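Local coordinates for uncharacterized protein Q64V53_BACFR (Bacteroides fragilis, PDB 2RA8) that is of unknown function but combines a WGR domain, a module often linked to nucleic-acid binding, with a leucine-rich-repeat domain, at residues 258-272 / 284-298. Numbering follows the deposited sequence.
Sequences GIVDAEEQNVVVEMF and MDISAGVLTDEGARL
Gly258 lies beside Asp285 in a parallel bridge. Gly258 has no side chain, and Asp285 CB comes within 3.4 Å of its CA. Next along, Ile259 N makes a weak bond to Asp285 O. Val260 CG1 rests against the hydrogen-bonded pair Asp285 OD1 and Ser287 OG; Ser287 OG comes to the syn lone pair of that carboxylate oxygen. Asp285 is also held by Trp256 and Asn313. Asp261 N then donates to Ser287 O at 3.0 Å, nearly straight at 173° and in the carbonyl plane. The Asp261 carboxylate turns to Leu355 N. Ala262 O receives Val290 N at 3.1 Å, from the centre of an inverse gamma turn. The aliphatic part of Gln265 lies across Leu291, CG to CB 3.8 Å.

Asn266 uses both ends of its amide on Thr292, the N-cap residue of helix 293-300. Its OD1 takes Thr292 N on a lone pair at 3.0 Å, and its ND2 gives to Thr292 OG1 at 2.9 Å, a partner tilted from the amide plane. This pair of bonds fixes the amide's rotation. Gly295 CA sits against OD1, and the bare glycine allows this close approach. Val269 splits its branches: CG1, anti to the backbone N (chi1 179°), meets Gly295 O and Leu298, while CG2 meets Leu291 and Ile286. Over one face of the Phe272 ring stands Met284 CG, 3.5 Å above the centre, a CH-pi contact; SE adds a Met-aromatic contact. Ile286 CG2 touches the same ring at CE2.

Helices 265-272 and 293-298 run nearly parallel, 10° apart. Strand 256-260, helix 265-274 and strand 283-285 form a beta-alpha-beta unit of the leucine-rich-repeat domain, and helix 293-300 follows the second strand. Strand 223-227 flanks strand 256-260 on the side away from strand 283-285, and helix 321-330 packs against Ala296.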
loop_
_atom_site.group_PDB
_atom_site.type_symbol
_atom_site.label_atom_id
_atom_site.label_comp_id
_atom_site.label_asym_id
_atom_site.label_seq_id
_atom_site.Cartn_x
_atom_site.Cartn_y
_atom_site.Cartn_z
ATOM N N GLY A 258 10.802 18.751 8.986
ATOM C CA GLY A 258 9.408 18.491 8.706
ATOM C C GLY A 258 8.508 18.402 9.926
ATOM O O GLY A 258 8.788 17.674 10.889
ATOM N N ILE A 259 7.440 19.190 9.896
ATOM C CA ILE A 259 6.425 19.174 10.941
ATOM C C ILE A 259 5.270 18.862 10.031
ATOM O O ILE A 259 4.789 19.723 9.292
ATOM C CB ILE A 259 6.257 20.548 11.622
ATOM C CG1 ILE A 259 7.583 20.977 12.275
ATOM C CG2 ILE A 259 5.158 20.468 12.667
ATOM C CD1 ILE A 259 8.144 19.971 13.259
ATOM N N VAL A 260 4.841 17.610 10.073
ATOM C CA VAL A 260 3.822 17.115 9.165
ATOM C C VAL A 260 2.606 16.528 9.792
ATOM O O VAL A 260 2.496 16.426 11.008
ATOM C CB VAL A 260 4.440 16.016 8.270
ATOM C CG1 VAL A 260 5.666 16.549 7.555
ATOM C CG2 VAL A 260 4.822 14.803 9.131
ATOM N N ASP A 261 1.669 16.133 8.938
ATOM C CA ASP A 261 0.447 15.487 9.389
ATOM C C ASP A 261 -0.313 16.280 10.445
ATOM O O ASP A 261 -0.806 15.717 11.425
ATOM C CB ASP A 261 0.825 14.094 9.913
ATOM C CG ASP A 261 -0.381 13.225 10.197
ATOM O OD1 ASP A 261 -1.230 13.062 9.290
ATOM O OD2 ASP A 261 -0.463 12.702 11.329
ATOM N N ALA A 262 -0.423 17.593 10.241
ATOM C CA ALA A 262 -1.127 18.470 11.182
ATOM C C ALA A 262 -2.371 19.087 10.581
ATOM O O ALA A 262 -2.427 19.329 9.374
ATOM C CB ALA A 262 -0.189 19.588 11.653
ATOM N N GLU A 263 -3.370 19.349 11.422
ATOM C CA GLU A 263 -4.612 19.983 10.972
ATOM C C GLU A 263 -4.313 21.414 10.612
ATOM O O GLU A 263 -4.874 21.957 9.668
ATOM C CB GLU A 263 -5.669 19.954 12.074
ATOM C CG GLU A 263 -6.683 18.832 11.925
ATOM C CD GLU A 263 -7.710 18.814 13.046
ATOM O OE1 GLU A 263 -8.283 19.885 13.352
ATOM O OE2 GLU A 263 -7.951 17.726 13.614
ATOM N N GLU A 264 -3.412 22.031 11.367
ATOM C CA GLU A 264 -3.012 23.410 11.105
ATOM C C GLU A 264 -1.710 23.403 10.346
ATOM O O GLU A 264 -0.706 23.966 10.788
ATOM C CB GLU A 264 -2.849 24.177 12.419
ATOM C CG GLU A 264 -4.139 24.274 13.227
ATOM C CD GLU A 264 -3.973 25.077 14.507
ATOM O OE1 GLU A 264 -3.646 26.279 14.421
ATOM O OE2 GLU A 264 -4.171 24.505 15.601
ATOM N N GLN A 265 -1.726 22.766 9.182
ATOM C CA GLN A 265 -0.528 22.665 8.357
ATOM C C GLN A 265 -0.069 23.994 7.792
ATOM O O GLN A 265 1.135 24.204 7.594
ATOM C CB GLN A 265 -0.756 21.672 7.204
ATOM C CG GLN A 265 0.526 21.262 6.474
ATOM C CD GLN A 265 1.500 20.519 7.383
ATOM O OE1 GLN A 265 2.664 20.908 7.521
ATOM N NE2 GLN A 265 1.023 19.445 8.009
ATOM N N ASN A 266 -1.009 24.907 7.542
ATOM C CA ASN A 266 -0.650 26.204 6.979
ATOM C C ASN A 266 0.227 26.987 7.918
ATOM O O ASN A 266 1.087 27.756 7.481
ATOM C CB ASN A 266 -1.901 27.048 6.660
ATOM C CG ASN A 266 -2.849 26.370 5.676
ATOM O OD1 ASN A 266 -2.428 25.636 4.769
ATOM N ND2 ASN A 266 -4.139 26.632 5.839
ATOM N N VAL A 267 0.018 26.797 9.218
ATOM C CA VAL A 267 0.798 27.517 10.218
ATOM C C VAL A 267 2.254 27.144 10.111
ATOM O O VAL A 267 3.142 27.995 10.285
ATOM C CB VAL A 267 0.319 27.195 11.647
ATOM C CG1 VAL A 267 0.914 28.198 12.622
ATOM C CG2 VAL A 267 -1.200 27.222 11.715
ATOM N N VAL A 268 2.505 25.868 9.818
ATOM C CA VAL A 268 3.868 25.354 9.685
ATOM C C VAL A 268 4.605 26.097 8.600
ATOM O O VAL A 268 5.812 26.349 8.706
ATOM C CB VAL A 268 3.857 23.813 9.399
ATOM C CG1 VAL A 268 5.276 23.277 9.243
ATOM C CG2 VAL A 268 3.145 23.084 10.538
ATOM N N VAL A 269 3.884 26.476 7.551
ATOM C CA VAL A 269 4.495 27.221 6.465
ATOM C C VAL A 269 5.017 28.531 7.009
ATOM O O VAL A 269 6.114 28.969 6.666
ATOM C CB VAL A 269 3.478 27.505 5.338
ATOM C CG1 VAL A 269 4.138 28.313 4.223
ATOM C CG2 VAL A 269 2.921 26.199 4.801
ATOM N N GLU A 270 4.228 29.164 7.873
ATOM C CA GLU A 270 4.621 30.432 8.471
ATOM C C GLU A 270 5.891 30.263 9.292
ATOM O O GLU A 270 6.811 31.078 9.214
ATOM C CB GLU A 270 3.496 30.963 9.373
ATOM C CG GLU A 270 3.760 32.356 9.921
ATOM C CD GLU A 270 2.831 32.727 11.066
ATOM O OE1 GLU A 270 1.598 32.661 10.873
ATOM O OE2 GLU A 270 3.338 33.084 12.157
HETATM N N MSE A 271 5.947 29.194 10.082
HETATM C CA MSE A 271 7.115 28.925 10.915
HETATM C C MSE A 271 8.364 28.861 10.093
HETATM O O MSE A 271 9.392 29.440 10.458
HETATM C CB MSE A 271 6.943 27.610 11.662
HETATM C CG MSE A 271 5.779 27.625 12.615
HETATM SE SE MSE A 271 5.694 26.034 13.695
HETATM C CE MSE A 271 4.017 26.386 14.561
ATOM N N PHE A 272 8.290 28.146 8.972
ATOM C CA PHE A 272 9.434 28.028 8.085
ATOM C C PHE A 272 9.872 29.388 7.604
ATOM O O PHE A 272 11.023 29.783 7.791
ATOM C CB PHE A 272 9.092 27.148 6.868
ATOM C CG PHE A 272 9.293 25.673 7.102
ATOM C CD1 PHE A 272 10.570 25.122 7.110
ATOM C CD2 PHE A 272 8.207 24.836 7.327
ATOM C CE1 PHE A 272 10.755 23.761 7.339
ATOM C CE2 PHE A 272 8.392 23.478 7.556
ATOM C CZ PHE A 272 9.666 22.946 7.561
HETATM N N MSE A 284 12.024 21.413 2.736
HETATM C CA MSE A 284 10.959 21.910 3.595
HETATM C C MSE A 284 9.895 20.845 3.453
HETATM O O MSE A 284 9.378 20.614 2.369
HETATM C CB MSE A 284 10.431 23.250 3.084
HETATM C CG MSE A 284 9.290 23.819 3.900
HETATM SE SE MSE A 284 8.561 25.432 3.101
HETATM C CE MSE A 284 6.695 24.973 3.142
ATOM N N ASP A 285 9.573 20.190 4.554
ATOM C CA ASP A 285 8.613 19.093 4.560
ATOM C C ASP A 285 7.341 19.522 5.245
ATOM O O ASP A 285 7.318 19.715 6.454
ATOM C CB ASP A 285 9.233 17.913 5.314
ATOM C CG ASP A 285 8.541 16.587 5.042
ATOM O OD1 ASP A 285 7.355 16.562 4.633
ATOM O OD2 ASP A 285 9.204 15.553 5.264
ATOM N N ILE A 286 6.279 19.685 4.464
ATOM C CA ILE A 286 4.988 20.096 4.987
ATOM C C ILE A 286 3.945 19.207 4.384
ATOM O O ILE A 286 2.941 19.669 3.849
ATOM C CB ILE A 286 4.683 21.564 4.633
ATOM C CG1 ILE A 286 4.882 21.793 3.133
ATOM C CG2 ILE A 286 5.600 22.489 5.435
ATOM C CD1 ILE A 286 4.149 23.006 2.592
ATOM N N SER A 287 4.187 17.907 4.481
ATOM C CA SER A 287 3.286 16.902 3.931
ATOM C C SER A 287 2.305 16.327 4.915
ATOM O O SER A 287 2.267 16.711 6.085
ATOM C CB SER A 287 4.110 15.759 3.350
ATOM O OG SER A 287 4.955 15.208 4.343
ATOM N N ALA A 288 1.493 15.402 4.410
ATOM C CA ALA A 288 0.498 14.672 5.188
ATOM C C ALA A 288 -0.526 15.447 5.969
ATOM O O ALA A 288 -1.255 14.851 6.770
ATOM C CB ALA A 288 1.211 13.695 6.123
ATOM N N GLY A 289 -0.623 16.756 5.754
ATOM C CA GLY A 289 -1.589 17.541 6.512
ATOM C C GLY A 289 -2.640 18.285 5.707
ATOM O O GLY A 289 -2.781 18.085 4.491
ATOM N N VAL A 290 -3.388 19.148 6.392
ATOM C CA VAL A 290 -4.426 19.947 5.752
ATOM C C VAL A 290 -3.828 21.238 5.252
ATOM O O VAL A 290 -4.128 22.320 5.749
ATOM C CB VAL A 290 -5.578 20.255 6.727
ATOM C CG1 VAL A 290 -6.685 21.002 6.009
ATOM C CG2 VAL A 290 -6.106 18.959 7.312
ATOM N N LEU A 291 -2.956 21.105 4.260
ATOM C CA LEU A 291 -2.278 22.229 3.636
ATOM C C LEU A 291 -3.216 22.711 2.546
ATOM O O LEU A 291 -3.506 21.973 1.595
ATOM C CB LEU A 291 -0.977 21.737 3.020
ATOM C CG LEU A 291 0.296 22.561 2.811
ATOM C CD1 LEU A 291 0.756 22.320 1.385
ATOM C CD2 LEU A 291 0.091 24.025 3.077
ATOM N N THR A 292 -3.707 23.940 2.689
ATOM C CA THR A 292 -4.625 24.518 1.710
ATOM C C THR A 292 -3.967 25.596 0.894
ATOM O O THR A 292 -2.810 25.950 1.127
ATOM C CB THR A 292 -5.859 25.124 2.393
ATOM O OG1 THR A 292 -5.441 26.151 3.302
ATOM C CG2 THR A 292 -6.626 24.056 3.147
ATOM N N ASP A 293 -4.714 26.135 -0.065
ATOM C CA ASP A 293 -4.205 27.181 -0.947
ATOM C C ASP A 293 -3.689 28.405 -0.235
ATOM O O ASP A 293 -2.794 29.083 -0.735
ATOM C CB ASP A 293 -5.284 27.607 -1.947
ATOM C CG ASP A 293 -5.553 26.550 -3.004
ATOM O OD1 ASP A 293 -4.794 25.558 -3.071
ATOM O OD2 ASP A 293 -6.519 26.715 -3.776
ATOM N N GLU A 294 -4.256 28.719 0.924
ATOM C CA GLU A 294 -3.786 29.884 1.661
ATOM C C GLU A 294 -2.432 29.598 2.251
ATOM O O GLU A 294 -1.678 30.514 2.587
ATOM C CB GLU A 294 -4.789 30.292 2.751
ATOM C CG GLU A 294 -5.408 29.149 3.521
ATOM C CD GLU A 294 -6.523 29.622 4.438
ATOM O OE1 GLU A 294 -7.177 28.766 5.073
ATOM O OE2 GLU A 294 -6.744 30.848 4.522
ATOM N N GLY A 295 -2.110 28.315 2.362
ATOM C CA GLY A 295 -0.814 27.928 2.883
ATOM C C GLY A 295 0.214 28.065 1.777
ATOM O O GLY A 295 1.275 28.667 1.967
ATOM N N ALA A 296 -0.103 27.505 0.611
ATOM C CA ALA A 296 0.791 27.570 -0.545
ATOM C C ALA A 296 0.999 29.002 -0.954
ATOM O O ALA A 296 2.075 29.387 -1.416
ATOM C CB ALA A 296 0.204 26.786 -1.702
ATOM N N ARG A 297 -0.053 29.795 -0.786
ATOM C CA ARG A 297 -0.048 31.216 -1.112
ATOM C C ARG A 297 1.158 31.899 -0.498
ATOM O O ARG A 297 1.857 32.682 -1.154
ATOM C CB ARG A 297 -1.317 31.864 -0.554
ATOM C CG ARG A 297 -2.140 32.693 -1.530
ATOM C CD ARG A 297 -1.408 33.934 -2.002
ATOM N NE ARG A 297 -0.684 33.716 -3.252
ATOM C CZ ARG A 297 -1.260 33.349 -4.394
ATOM N NH1 ARG A 297 -2.570 33.152 -4.446
ATOM N NH2 ARG A 297 -0.531 33.197 -5.494
ATOM N N LEU A 298 1.398 31.609 0.777
ATOM C CA LEU A 298 2.515 32.209 1.491
ATOM C C LEU A 298 3.820 31.944 0.784
ATOM O O LEU A 298 4.662 32.839 0.656
ATOM C CB LEU A 298 2.581 31.669 2.921
ATOM C CG LEU A 298 1.309 31.770 3.778
ATOM C CD1 LEU A 298 1.592 31.168 5.133
ATOM C CD2 LEU A 298 0.861 33.212 3.929
#